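Linoleate 11-lipoxygenase (Gaeumannomyces graminis, PDB 5FX8) uses a catalytic manganese ion to oxygenate linoleic and alpha-linolenic acids to their 11S- and 13R-hydroperoxides. Local coordinates at residues A[198-206]-A[239-250]. Residues are numbered along the deposited sequence; the frame is centred on the assembly and turned at random.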
ATOM      1  N   LEU A 198     -19.659 -35.215  -4.883  1.00 20.87           N
ATOM      2  CA  LEU A 198     -18.882 -34.024  -5.189  1.00 19.11           C
ATOM      3  C   LEU A 198     -17.453 -34.341  -5.632  1.00 18.51           C
ATOM      4  O   LEU A 198     -16.921 -33.697  -6.534  1.00 15.75           O
ATOM      5  CB  LEU A 198     -18.870 -33.114  -3.963  1.00 17.99           C
ATOM      6  CG  LEU A 198     -18.120 -31.797  -4.043  1.00 17.66           C
ATOM      7  CD1 LEU A 198     -18.818 -30.845  -4.935  1.00 19.20           C
ATOM      8  CD2 LEU A 198     -18.057 -31.233  -2.686  1.00 22.67           C
ATOM      9  N   THR A 199     -16.821 -35.322  -5.028  1.00 16.03           N
ATOM     10  CA  THR A 199     -15.421 -35.575  -5.266  1.00 16.41           C
ATOM     11  C   THR A 199     -15.127 -36.904  -5.931  1.00 18.26           C
ATOM     12  O   THR A 199     -13.980 -37.123  -6.329  1.00 16.85           O
ATOM     13  CB  THR A 199     -14.646 -35.536  -3.951  1.00 17.92           C
ATOM     14  OG1 THR A 199     -15.027 -36.669  -3.164  1.00 19.96           O
ATOM     15  CG2 THR A 199     -14.951 -34.280  -3.217  1.00 16.97           C
ATOM     16  N   ALA A 200     -16.116 -37.788  -6.045  1.00 20.48           N
ATOM     17  CA  ALA A 200     -16.033 -39.154  -6.552  1.00 18.68           C
ATOM     18  C   ALA A 200     -15.224 -40.066  -5.646  1.00 21.47           C
ATOM     19  O   ALA A 200     -14.865 -41.161  -6.060  1.00 22.43           O
ATOM     20  CB  ALA A 200     -15.469 -39.209  -7.974  1.00 17.80           C
ATOM     21  N   THR A 201     -14.929 -39.649  -4.424  1.00 19.08           N
ATOM     22  CA  THR A 201     -14.156 -40.483  -3.521  1.00 21.15           C
ATOM     23  C   THR A 201     -14.631 -40.156  -2.114  1.00 19.70           C
ATOM     24  O   THR A 201     -15.742 -39.651  -1.933  1.00 27.05           O
ATOM     25  CB  THR A 201     -12.646 -40.304  -3.803  1.00 25.07           C
ATOM     26  OG1 THR A 201     -11.846 -41.075  -2.901  1.00 22.95           O
ATOM     27  CG2 THR A 201     -12.217 -38.842  -3.760  1.00 27.88           C
ATOM     28  N   THR A 202     -13.839 -40.474  -1.103  1.00 22.15           N
ATOM     29  CA  THR A 202     -14.252 -40.232   0.274  1.00 23.21           C
ATOM     30  C   THR A 202     -13.296 -39.286   0.977  1.00 21.93           C
ATOM     31  O   THR A 202     -12.150 -39.110   0.564  1.00 22.13           O
ATOM     32  CB  THR A 202     -14.306 -41.515   1.083  1.00 21.89           C
ATOM     33  OG1 THR A 202     -12.968 -41.961   1.315  1.00 23.17           O
ATOM     34  CG2 THR A 202     -15.049 -42.563   0.327  1.00 22.89           C
ATOM     35  N   LEU A 203     -13.778 -38.706   2.076  1.00 22.09           N
ATOM     36  CA  LEU A 203     -12.908 -37.913   2.936  1.00 22.64           C
ATOM     37  C   LEU A 203     -11.749 -38.738   3.473  1.00 23.11           C
ATOM     38  O   LEU A 203     -10.632 -38.236   3.591  1.00 25.50           O
ATOM     39  CB  LEU A 203     -13.693 -37.322   4.103  1.00 23.41           C
ATOM     40  CG  LEU A 203     -14.525 -36.074   3.884  1.00 22.19           C
ATOM     41  CD1 LEU A 203     -14.926 -35.607   5.220  1.00 24.54           C
ATOM     42  CD2 LEU A 203     -13.767 -34.995   3.194  1.00 19.94           C
ATOM     43  N   GLU A 204     -11.991 -39.996   3.829  1.00 24.36           N
ATOM     44  CA  GLU A 204     -10.897 -40.834   4.298  1.00 23.35           C
ATOM     45  C   GLU A 204      -9.847 -41.002   3.210  1.00 24.11           C
ATOM     46  O   GLU A 204      -8.654 -40.812   3.453  1.00 22.24           O
ATOM     47  CB  GLU A 204     -11.438 -42.179   4.758  1.00 25.40           C
ATOM     48  CG  GLU A 204     -12.289 -42.092   6.035  1.00 31.95           C
ATOM     49  CD  GLU A 204     -13.686 -41.405   5.875  1.00 42.54           C
ATOM     50  OE1 GLU A 204     -14.315 -41.469   4.790  1.00 30.71           O
ATOM     51  OE2 GLU A 204     -14.169 -40.801   6.870  1.00 50.37           O
ATOM     52  N   ALA A 205     -10.274 -41.335   1.992  1.00 23.00           N
ATOM     53  CA  ALA A 205      -9.302 -41.555   0.929  1.00 19.67           C
ATOM     54  C   ALA A 205      -8.624 -40.259   0.528  1.00 22.28           C
ATOM     55  O   ALA A 205      -7.417 -40.244   0.271  1.00 24.20           O
ATOM     56  CB  ALA A 205      -9.960 -42.203  -0.283  1.00 21.67           C
ATOM     57  N   LEU A 206      -9.372 -39.158   0.476  1.00 21.41           N
ATOM     58  CA  LEU A 206      -8.738 -37.888   0.159  1.00 18.63           C
ATOM     59  C   LEU A 206      -7.722 -37.516   1.218  1.00 19.74           C
ATOM     60  O   LEU A 206      -6.649 -37.000   0.902  1.00 19.40           O
ATOM     61  CB  LEU A 206      -9.780 -36.796   0.016  1.00 18.12           C
ATOM     62  CG  LEU A 206     -10.592 -36.866  -1.261  1.00 18.50           C
ATOM     63  CD1 LEU A 206     -11.749 -35.900  -1.169  1.00 19.09           C
ATOM     64  CD2 LEU A 206      -9.721 -36.535  -2.426  1.00 15.36           C
ATOM     65  N   TYR A 239      -9.780 -29.501  -1.697  1.00 12.38           N
ATOM     66  CA  TYR A 239      -9.145 -30.732  -2.130  1.00 13.97           C
ATOM     67  C   TYR A 239      -8.572 -30.584  -3.525  1.00 15.90           C
ATOM     68  O   TYR A 239      -8.992 -29.744  -4.311  1.00 20.16           O
ATOM     69  CB  TYR A 239     -10.097 -31.933  -2.090  1.00 15.90           C
ATOM     70  CG  TYR A 239     -11.024 -32.094  -3.264  1.00 12.86           C
ATOM     71  CD1 TYR A 239     -12.023 -31.191  -3.491  1.00 14.12           C
ATOM     72  CD2 TYR A 239     -10.933 -33.189  -4.096  1.00 15.06           C
ATOM     73  CE1 TYR A 239     -12.898 -31.342  -4.529  1.00 16.76           C
ATOM     74  CE2 TYR A 239     -11.803 -33.356  -5.152  1.00 16.59           C
ATOM     75  CZ  TYR A 239     -12.786 -32.420  -5.359  1.00 16.76           C
ATOM     76  OH  TYR A 239     -13.678 -32.530  -6.377  1.00 16.27           O
ATOM     77  N   LEU A 240      -7.582 -31.406  -3.820  1.00 15.00           N
ATOM     78  CA  LEU A 240      -7.028 -31.501  -5.158  1.00 14.63           C
ATOM     79  C   LEU A 240      -7.728 -32.645  -5.888  1.00 14.65           C
ATOM     80  O   LEU A 240      -7.656 -33.795  -5.452  1.00 17.40           O
ATOM     81  CB  LEU A 240      -5.518 -31.708  -5.077  1.00 14.44           C
ATOM     82  CG  LEU A 240      -4.737 -31.633  -6.384  1.00 17.40           C
ATOM     83  CD1 LEU A 240      -5.102 -30.401  -7.178  1.00 17.28           C
ATOM     84  CD2 LEU A 240      -3.267 -31.629  -6.063  1.00 17.45           C
ATOM     85  N   ASP A 241      -8.426 -32.330  -6.977  1.00 13.70           N
ATOM     86  CA  ASP A 241      -9.243 -33.308  -7.686  1.00 15.42           C
ATOM     87  C   ASP A 241      -8.425 -34.014  -8.748  1.00 17.98           C
ATOM     88  O   ASP A 241      -7.948 -33.380  -9.693  1.00 17.70           O
ATOM     89  CB  ASP A 241     -10.455 -32.657  -8.347  1.00 17.74           C
ATOM     90  CG  ASP A 241     -11.443 -33.677  -8.923  1.00 22.13           C
ATOM     91  OD1 ASP A 241     -11.487 -34.848  -8.497  1.00 25.22           O
ATOM     92  OD2 ASP A 241     -12.201 -33.280  -9.801  1.00 18.33           O
ATOM     93  N   ALA A 242      -8.319 -35.334  -8.616  1.00 19.88           N
ATOM     94  CA  ALA A 242      -7.657 -36.124  -9.644  1.00 17.83           C
ATOM     95  C   ALA A 242      -8.406 -36.092 -10.970  1.00 18.10           C
ATOM     96  O   ALA A 242      -7.785 -36.252 -12.020  1.00 25.33           O
ATOM     97  CB  ALA A 242      -7.485 -37.563  -9.176  1.00 15.02           C
ATOM     98  N   ARG A 243      -9.723 -35.897 -10.963  1.00 15.93           N
ATOM     99  CA  ARG A 243     -10.433 -35.984 -12.233  1.00 16.79           C
ATOM    100  C   ARG A 243     -10.098 -34.825 -13.145  1.00 19.10           C
ATOM    101  O   ARG A 243     -10.081 -34.992 -14.367  1.00 19.94           O
ATOM    102  CB  ARG A 243     -11.932 -36.036 -12.016  1.00 15.90           C
ATOM    103  CG  ARG A 243     -12.372 -37.222 -11.231  1.00 18.24           C
ATOM    104  CD  ARG A 243     -13.776 -37.053 -10.761  1.00 17.16           C
ATOM    105  NE  ARG A 243     -13.851 -35.885  -9.921  1.00 18.64           N
ATOM    106  CZ  ARG A 243     -14.972 -35.342  -9.492  1.00 18.32           C
ATOM    107  NH1 ARG A 243     -16.127 -35.868  -9.835  1.00 19.88           N
ATOM    108  NH2 ARG A 243     -14.919 -34.275  -8.712  1.00 20.38           N
ATOM    109  N   SER A 244      -9.841 -33.648 -12.577  1.00 19.09           N
ATOM    110  CA  SER A 244      -9.602 -32.441 -13.348  1.00 17.20           C
ATOM    111  C   SER A 244      -8.251 -31.800 -13.093  1.00 18.39           C
ATOM    112  O   SER A 244      -7.909 -30.841 -13.788  1.00 17.50           O
ATOM    113  CB  SER A 244     -10.693 -31.404 -13.066  1.00 15.55           C
ATOM    114  OG  SER A 244     -10.838 -31.208 -11.682  1.00 17.95           O
ATOM    115  N   ASN A 245      -7.489 -32.284 -12.117  1.00 19.54           N
ATOM    116  CA  ASN A 245      -6.230 -31.664 -11.717  1.00 19.36           C
ATOM    117  C   ASN A 245      -6.448 -30.204 -11.318  1.00 18.99           C
ATOM    118  O   ASN A 245      -5.829 -29.276 -11.841  1.00 19.89           O
ATOM    119  CB  ASN A 245      -5.199 -31.785 -12.833  1.00 24.47           C
ATOM    120  CG  ASN A 245      -3.793 -31.651 -12.337  1.00 32.80           C
ATOM    121  OD1 ASN A 245      -3.500 -31.900 -11.158  1.00 32.90           O
ATOM    122  ND2 ASN A 245      -2.894 -31.280 -13.240  1.00 26.44           N
ATOM    123  N   GLN A 246      -7.357 -30.011 -10.381  1.00 18.63           N
ATOM    124  CA  GLN A 246      -7.684 -28.672  -9.943  1.00 15.74           C
ATOM    125  C   GLN A 246      -7.892 -28.637  -8.437  1.00 15.34           C
ATOM    126  O   GLN A 246      -8.456 -29.565  -7.857  1.00 15.98           O
ATOM    127  CB  GLN A 246      -8.914 -28.169 -10.668  1.00 16.27           C
ATOM    128  CG  GLN A 246      -8.645 -27.723 -12.080  1.00 16.41           C
ATOM    129  CD  GLN A 246      -9.872 -27.108 -12.667  1.00 15.54           C
ATOM    130  OE1 GLN A 246     -10.980 -27.491 -12.302  1.00 13.30           O
ATOM    131  NE2 GLN A 246      -9.695 -26.138 -13.565  1.00 16.19           N
ATOM    132  N   PHE A 247      -7.394 -27.567  -7.818  1.00 14.51           N
ATOM    133  CA  PHE A 247      -7.601 -27.282  -6.403  1.00 12.18           C
ATOM    134  C   PHE A 247      -8.996 -26.681  -6.227  1.00 14.90           C
ATOM    135  O   PHE A 247      -9.316 -25.661  -6.841  1.00 15.46           O
ATOM    136  CB  PHE A 247      -6.502 -26.334  -5.932  1.00 10.61           C
ATOM    137  CG  PHE A 247      -6.558 -25.998  -4.498  1.00 11.25           C
ATOM    138  CD1 PHE A 247      -6.082 -26.864  -3.559  1.00 10.58           C
ATOM    139  CD2 PHE A 247      -7.074 -24.801  -4.080  1.00 13.70           C
ATOM    140  CE1 PHE A 247      -6.142 -26.552  -2.245  1.00 10.30           C
ATOM    141  CE2 PHE A 247      -7.119 -24.506  -2.765  1.00 10.85           C
ATOM    142  CZ  PHE A 247      -6.651 -25.388  -1.854  1.00 10.00           C
ATOM    143  N   LEU A 248      -9.831 -27.298  -5.407  1.00 11.58           N
ATOM    144  CA  LEU A 248     -11.253 -26.990  -5.425  1.00 13.13           C
ATOM    145  C   LEU A 248     -11.847 -26.889  -4.026  1.00 14.82           C
ATOM    146  O   LEU A 248     -11.311 -27.446  -3.064  1.00 19.70           O
ATOM    147  CB  LEU A 248     -12.015 -28.059  -6.232  1.00 14.97           C
ATOM    148  CG  LEU A 248     -11.929 -28.057  -7.751  1.00 11.74           C
ATOM    149  CD1 LEU A 248     -12.755 -29.186  -8.254  1.00 15.37           C
ATOM    150  CD2 LEU A 248     -12.464 -26.792  -8.316  1.00 11.87           C
ATOM    151  N   PRO A 249     -12.966 -26.189  -3.883  1.00 16.14           N
ATOM    152  CA  PRO A 249     -13.661 -26.168  -2.597  1.00 13.69           C
ATOM    153  C   PRO A 249     -14.429 -27.449  -2.349  1.00 15.92           C
ATOM    154  O   PRO A 249     -15.004 -28.049  -3.258  1.00 15.08           O
ATOM    155  CB  PRO A 249     -14.621 -24.980  -2.741  1.00 12.27           C
ATOM    156  CG  PRO A 249     -14.921 -24.911  -4.154  1.00 12.70           C
ATOM    157  CD  PRO A 249     -13.660 -25.354  -4.883  1.00 20.69           C
ATOM    158  N   LEU A 250     -14.428 -27.869  -1.088  1.00 14.41           N
ATOM    159  CA  LEU A 250     -15.184 -29.045  -0.684  1.00 14.88           C
ATOM    160  C   LEU A 250     -16.304 -28.678   0.284  1.00 14.90           C
ATOM    161  O   LEU A 250     -17.471 -28.852  -0.054  1.00 22.22           O
ATOM    162  CB  LEU A 250     -14.238 -30.100  -0.091  1.00 14.12           C
ATOM    163  CG  LEU A 250     -14.751 -31.541  -0.124  1.00 15.67           C
ATOM    164  CD1 LEU A 250     -13.634 -32.563  -0.061  1.00 14.60           C
ATOM    165  CD2 LEU A 250     -15.704 -31.795   0.992  1.00 16.50           C
TER
HETATM  166  O   HOH W   1     -15.734 -31.039  -6.992  1.00 19.59           O
HETATM  167  O   HOH W   2     -11.386 -36.787  -6.659  1.00 18.52           O
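Thr199 drops its methyl CG2 onto one face of the Tyr239 ring, a CH-pi contact 3.8 Å from the centroid and 21° off the normal. With chi1 at 69°, CG2 stands anti to the carbonyl carbon, turned onto the ring, while OG1 faces back over its own backbone, where it takes the N-H of Thr201 in an ST turn and donates a hydrogen bond to Val195 O. The same methyl also touches Leu250 CD1. That leucine tip is a small knob in a hollow walled by Thr199 CG2, Leu203 CD2 and Leu206 CD1; Leu206 CD1 meets Leu250 CD1 tip to tip at 4.0 Å. Leu206 CD2 comes obliquely against Tyr239 CD2, while Leu198 lays CD2 against Leu250 O.

Past the tyrosine ring the contact becomes polar. Arg243 bends at chi3 and lays one guanidinium face against Thr199 O, toward the group's rim, with Ala200 CB against its CD. Its NH2 donates to Leu198 O at 3.0 Å, tilted from the carbonyl plane, and the salt bridge from NE to Asp241 OD1 (2.9 Å) steadies the group. One water joins Leu198 O to Tyr239 OH, another Thr199 O to Asp241 OD1.

The hairpin of strands 235-241 and 246-253, whose turn contains a G1 beta bulge, thus receives the end of helix 192-199 and the start of helix 203-208, with Leu212 of neighbouring strand 212-216 touching Leu203, Leu206, Tyr239 and Leu250.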